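Local structure of serpin (Taeniopygia guttata, 5HGC) at residues 212-217 with 221-226. The protein binds cortisol and probably inhibits serine proteases. Numbering follows the deposited sequence.
With HCY ((11alpha,14beta)-11,17,21-trihydroxypregn-4-ene-3,20-dione), chain B.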
ATOM      1  N   PHE A 212       4.102 -24.813   1.186  1.00 31.63           N
ATOM      2  CA  PHE A 212       3.554 -23.477   1.111  1.00 26.76           C
ATOM      3  C   PHE A 212       2.149 -23.469   0.540  1.00 30.02           C
ATOM      4  O   PHE A 212       1.808 -24.318  -0.307  1.00 33.47           O
ATOM      5  CB  PHE A 212       4.453 -22.631   0.242  1.00 26.74           C
ATOM      6  CG  PHE A 212       5.885 -22.667   0.658  1.00 29.14           C
ATOM      7  CD1 PHE A 212       6.300 -22.089   1.867  1.00 30.74           C
ATOM      8  CD2 PHE A 212       6.830 -23.274  -0.149  1.00 29.12           C
ATOM      9  CE1 PHE A 212       7.645 -22.142   2.250  1.00 34.00           C
ATOM     10  CE2 PHE A 212       8.182 -23.302   0.208  1.00 32.30           C
ATOM     11  CZ  PHE A 212       8.594 -22.758   1.420  1.00 31.71           C
ATOM     12  N   ASP A 213       1.347 -22.484   0.952  1.00 29.18           N
ATOM     13  CA  ASP A 213       0.041 -22.283   0.396  1.00 29.45           C
ATOM     14  C   ASP A 213       0.223 -22.034  -1.071  1.00 30.38           C
ATOM     15  O   ASP A 213       1.115 -21.280  -1.491  1.00 32.93           O
ATOM     16  CB  ASP A 213      -0.691 -21.153   1.114  1.00 33.69           C
ATOM     17  CG  ASP A 213      -1.164 -21.571   2.536  1.00 37.12           C
ATOM     18  OD1 ASP A 213      -0.849 -22.701   3.002  1.00 43.34           O
ATOM     19  OD2 ASP A 213      -1.846 -20.779   3.221  1.00 39.18           O
ATOM     20  N   PHE A 214      -0.581 -22.747  -1.849  1.00 29.58           N
ATOM     21  CA  PHE A 214      -0.457 -22.755  -3.294  1.00 27.65           C
ATOM     22  C   PHE A 214      -1.826 -22.842  -3.938  1.00 27.60           C
ATOM     23  O   PHE A 214      -2.739 -23.471  -3.382  1.00 30.89           O
ATOM     24  CB  PHE A 214       0.391 -23.943  -3.715  1.00 27.80           C
ATOM     25  CG  PHE A 214       0.471 -24.118  -5.189  1.00 26.84           C
ATOM     26  CD1 PHE A 214      -0.516 -24.888  -5.892  1.00 28.67           C
ATOM     27  CD2 PHE A 214       1.509 -23.522  -5.909  1.00 27.57           C
ATOM     28  CE1 PHE A 214      -0.477 -24.998  -7.285  1.00 28.49           C
ATOM     29  CE2 PHE A 214       1.574 -23.661  -7.311  1.00 28.62           C
ATOM     30  CZ  PHE A 214       0.595 -24.383  -7.998  1.00 28.43           C
ATOM     31  N   TYR A 215      -1.971 -22.216  -5.107  1.00 26.78           N
ATOM     32  CA  TYR A 215      -3.158 -22.386  -5.933  1.00 26.87           C
ATOM     33  C   TYR A 215      -2.837 -21.966  -7.326  1.00 28.64           C
ATOM     34  O   TYR A 215      -2.128 -20.983  -7.492  1.00 30.32           O
ATOM     35  CB  TYR A 215      -4.308 -21.528  -5.418  1.00 29.09           C
ATOM     36  CG  TYR A 215      -5.557 -21.614  -6.279  1.00 33.06           C
ATOM     37  CD1 TYR A 215      -6.300 -22.808  -6.370  1.00 30.41           C
ATOM     38  CD2 TYR A 215      -5.989 -20.503  -7.026  1.00 34.61           C
ATOM     39  CE1 TYR A 215      -7.425 -22.887  -7.172  1.00 31.29           C
ATOM     40  CE2 TYR A 215      -7.108 -20.594  -7.821  1.00 34.67           C
ATOM     41  CZ  TYR A 215      -7.817 -21.785  -7.879  1.00 33.54           C
ATOM     42  OH  TYR A 215      -8.929 -21.857  -8.667  1.00 37.97           O
ATOM     43  N   PHE A 216      -3.339 -22.706  -8.324  1.00 31.38           N
ATOM     44  CA  PHE A 216      -3.230 -22.320  -9.730  1.00 34.73           C
ATOM     45  C   PHE A 216      -4.624 -21.954 -10.184  1.00 37.28           C
ATOM     46  O   PHE A 216      -5.482 -22.788 -10.001  1.00 44.30           O
ATOM     47  CB  PHE A 216      -2.664 -23.509 -10.561  1.00 39.94           C
ATOM     48  CG  PHE A 216      -2.420 -23.177 -12.036  1.00 50.07           C
ATOM     49  CD1 PHE A 216      -1.247 -22.481 -12.452  1.00 53.90           C
ATOM     50  CD2 PHE A 216      -3.373 -23.520 -13.034  1.00 48.44           C
ATOM     51  CE1 PHE A 216      -1.023 -22.133 -13.820  1.00 50.99           C
ATOM     52  CE2 PHE A 216      -3.143 -23.179 -14.379  1.00 49.08           C
ATOM     53  CZ  PHE A 216      -1.970 -22.487 -14.770  1.00 48.08           C
ATOM     54  N   ASP A 217      -4.916 -20.748 -10.723  1.00 40.72           N
ATOM     55  CA  ASP A 217      -6.148 -20.681 -11.592  1.00 49.64           C
ATOM     56  C   ASP A 217      -5.915 -20.728 -13.068  1.00 49.15           C
ATOM     57  O   ASP A 217      -5.040 -20.000 -13.593  1.00 37.85           O
ATOM     58  CB  ASP A 217      -7.222 -19.617 -11.260  1.00 56.30           C
ATOM     59  CG  ASP A 217      -6.698 -18.260 -11.187  1.00 54.61           C
ATOM     60  OD1 ASP A 217      -5.475 -18.154 -11.337  1.00 73.26           O
ATOM     61  OD2 ASP A 217      -7.492 -17.308 -10.923  1.00 48.73           O
ATOM     62  N   SER A 221      -4.532 -18.004 -15.418  1.00 37.75           N
ATOM     63  CA  SER A 221      -3.189 -18.456 -15.863  1.00 33.45           C
ATOM     64  C   SER A 221      -2.081 -17.972 -14.927  1.00 32.24           C
ATOM     65  O   SER A 221      -0.995 -17.507 -15.367  1.00 33.45           O
ATOM     66  CB  SER A 221      -2.908 -18.034 -17.313  1.00 35.33           C
ATOM     67  OG  SER A 221      -4.111 -18.037 -18.071  1.00 37.46           O
ATOM     68  N   CYS A 222      -2.359 -18.136 -13.634  1.00 31.56           N
ATOM     69  CA  CYS A 222      -1.558 -17.595 -12.535  1.00 32.15           C
ATOM     70  C   CYS A 222      -1.200 -18.647 -11.546  1.00 28.68           C
ATOM     71  O   CYS A 222      -2.087 -19.362 -11.067  1.00 29.85           O
ATOM     72  CB  CYS A 222      -2.425 -16.651 -11.704  1.00 36.00           C
ATOM     73  SG  CYS A 222      -2.617 -15.100 -12.472  1.00 52.09           S
ATOM     74  N   THR A 223       0.049 -18.660 -11.131  1.00 26.59           N
ATOM     75  CA  THR A 223       0.425 -19.454  -9.992  1.00 24.72           C
ATOM     76  C   THR A 223       0.370 -18.522  -8.808  1.00 23.55           C
ATOM     77  O   THR A 223       0.887 -17.451  -8.890  1.00 21.34           O
ATOM     78  CB  THR A 223       1.820 -20.034 -10.210  1.00 26.54           C
ATOM     79  OG1 THR A 223       1.780 -20.868 -11.369  1.00 31.55           O
ATOM     80  CG2 THR A 223       2.251 -20.867  -9.048  1.00 26.97           C
ATOM     81  N   VAL A 224      -0.283 -18.938  -7.720  1.00 24.64           N
ATOM     82  CA  VAL A 224      -0.383 -18.175  -6.475  1.00 21.47           C
ATOM     83  C   VAL A 224       0.374 -18.906  -5.380  1.00 23.62           C
ATOM     84  O   VAL A 224       0.075 -20.067  -5.123  1.00 26.13           O
ATOM     85  CB  VAL A 224      -1.858 -17.973  -6.039  1.00 21.14           C
ATOM     86  CG1 VAL A 224      -1.955 -17.079  -4.775  1.00 19.01           C
ATOM     87  CG2 VAL A 224      -2.684 -17.398  -7.200  1.00 18.66           C
ATOM     88  N   VAL A 225       1.337 -18.236  -4.741  1.00 22.07           N
ATOM     89  CA  VAL A 225       1.984 -18.772  -3.572  1.00 23.66           C
ATOM     90  C   VAL A 225       1.807 -17.770  -2.441  1.00 26.61           C
ATOM     91  O   VAL A 225       2.032 -16.554  -2.622  1.00 29.60           O
ATOM     92  CB  VAL A 225       3.476 -19.066  -3.836  1.00 23.62           C
ATOM     93  CG1 VAL A 225       4.178 -19.514  -2.578  1.00 21.17           C
ATOM     94  CG2 VAL A 225       3.618 -20.173  -4.893  1.00 25.03           C
ATOM     95  N   ARG A 226       1.401 -18.268  -1.276  1.00 25.97           N
ATOM     96  CA  ARG A 226       1.201 -17.409  -0.132  1.00 26.28           C
ATOM     97  C   ARG A 226       2.144 -17.760   1.030  1.00 26.62           C
ATOM     98  O   ARG A 226       2.188 -18.902   1.472  1.00 28.59           O
ATOM     99  CB  ARG A 226      -0.255 -17.466   0.311  1.00 27.14           C
ATOM    100  CG  ARG A 226      -0.537 -16.581   1.504  1.00 26.13           C
ATOM    101  CD  ARG A 226      -0.424 -17.403   2.774  1.00 29.81           C
ATOM    102  NE  ARG A 226      -1.709 -18.050   3.022  1.00 32.94           N
ATOM    103  CZ  ARG A 226      -2.815 -17.399   3.350  1.00 36.90           C
ATOM    104  NH1 ARG A 226      -2.796 -16.060   3.512  1.00 43.24           N
ATOM    105  NH2 ARG A 226      -3.936 -18.067   3.503  1.00 31.14           N
TER
HETATM  106  C1  HCY B 501     -12.407 -11.204   1.354  1.00 32.05           C
HETATM  107  C2  HCY B 501     -13.583 -10.426   0.769  1.00 35.05           C
HETATM  108  C3  HCY B 501     -13.475  -8.944   1.046  1.00 37.34           C
HETATM  109  C4  HCY B 501     -12.198  -8.351   1.507  1.00 33.61           C
HETATM  110  C5  HCY B 501     -11.058  -9.037   1.362  1.00 31.94           C
HETATM  111  C6  HCY B 501      -9.743  -8.289   1.383  1.00 32.07           C
HETATM  112  C7  HCY B 501      -8.740  -9.005   2.315  1.00 32.96           C
HETATM  113  C8  HCY B 501      -8.681 -10.532   2.197  1.00 28.27           C
HETATM  114  C9  HCY B 501     -10.107 -11.123   2.261  1.00 31.71           C
HETATM  115  C10 HCY B 501     -11.040 -10.549   1.171  1.00 33.16           C
HETATM  116  C12 HCY B 501      -9.152 -13.272   3.467  1.00 29.51           C
HETATM  117  C11 HCY B 501     -10.160 -12.679   2.457  1.00 33.73           C
HETATM  118  C13 HCY B 501      -7.732 -12.651   3.300  1.00 32.16           C
HETATM  119  C14 HCY B 501      -7.869 -11.128   3.326  1.00 27.26           C
HETATM  120  C15 HCY B 501      -6.485 -10.619   3.652  1.00 28.51           C
HETATM  121  C16 HCY B 501      -5.872 -11.666   4.572  1.00 30.90           C
HETATM  122  C17 HCY B 501      -6.801 -12.904   4.515  1.00 35.05           C
HETATM  123  C18 HCY B 501      -6.991 -13.139   2.021  1.00 28.93           C
HETATM  124  C19 HCY B 501     -10.566 -10.776  -0.281  1.00 35.00           C
HETATM  125  C20 HCY B 501      -6.039 -14.217   4.504  1.00 38.23           C
HETATM  126  C21 HCY B 501      -6.611 -15.444   5.183  1.00 37.33           C
HETATM  127  O1  HCY B 501     -14.435  -8.234   0.819  1.00 41.86           O
HETATM  128  O2  HCY B 501      -9.862 -13.194   1.155  1.00 37.22           O
HETATM  129  O3  HCY B 501      -7.564 -12.984   5.741  1.00 37.09           O
HETATM  130  O4  HCY B 501      -4.956 -14.307   3.946  1.00 40.15           O
HETATM  131  O5  HCY B 501      -6.259 -16.505   4.298  1.00 45.83           O
HETATM  132  O   HOH W   1       2.530 -20.816   3.191  1.00 35.19           O
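With its CG anti to the backbone N (chi1 -180°) and its chain bent at the next two bonds, Arg226 turns NE back to Asp213, whose CG sits beside its own backbone N. The two side chains lie alongside one another in an antiparallel beta hairpin of the serpin fold, strand 211-217 running into strand 222-228, and illustrate how a neighbouring strand can orient a ligand-binding arginine. Arg226 NE donates a nearly straight hydrogen bond (2.7 Å) to Asp213 OD2, the core of a salt bridge, on the anti side and tilted out of the carboxylate plane, though close to the plane of the guanidinium, the two planes being 60° apart. That leaves the far edge of the guanidinium to the steroid: Arg226 NH1 reaches HCY O4 at 2.8 Å and NH2 reaches O5 at 2.9 Å, while Thr234 shares NH1. A leucine in place of Arg226 would probably leave the Asp213 carboxylate without its ionic partner and cost the ligand both of these bonds. One water, accepting from Asp213 N and donating to Arg226 O, joins the backbones here. Further along, Tyr215 and Val224 exchange backbone hydrogen bonds. On the face away from Asp213 and Arg226, Phe214 CE2 lies 3.4 Å from Thr223 CG2, and Arg267 adds a cation-pi contact to that ring. At the turn, a G1 beta bulge sets Ser221 and Cys222 against Asp217: Ser221 N gives Asp217 O a weak bond, and Cys222 N a straighter one.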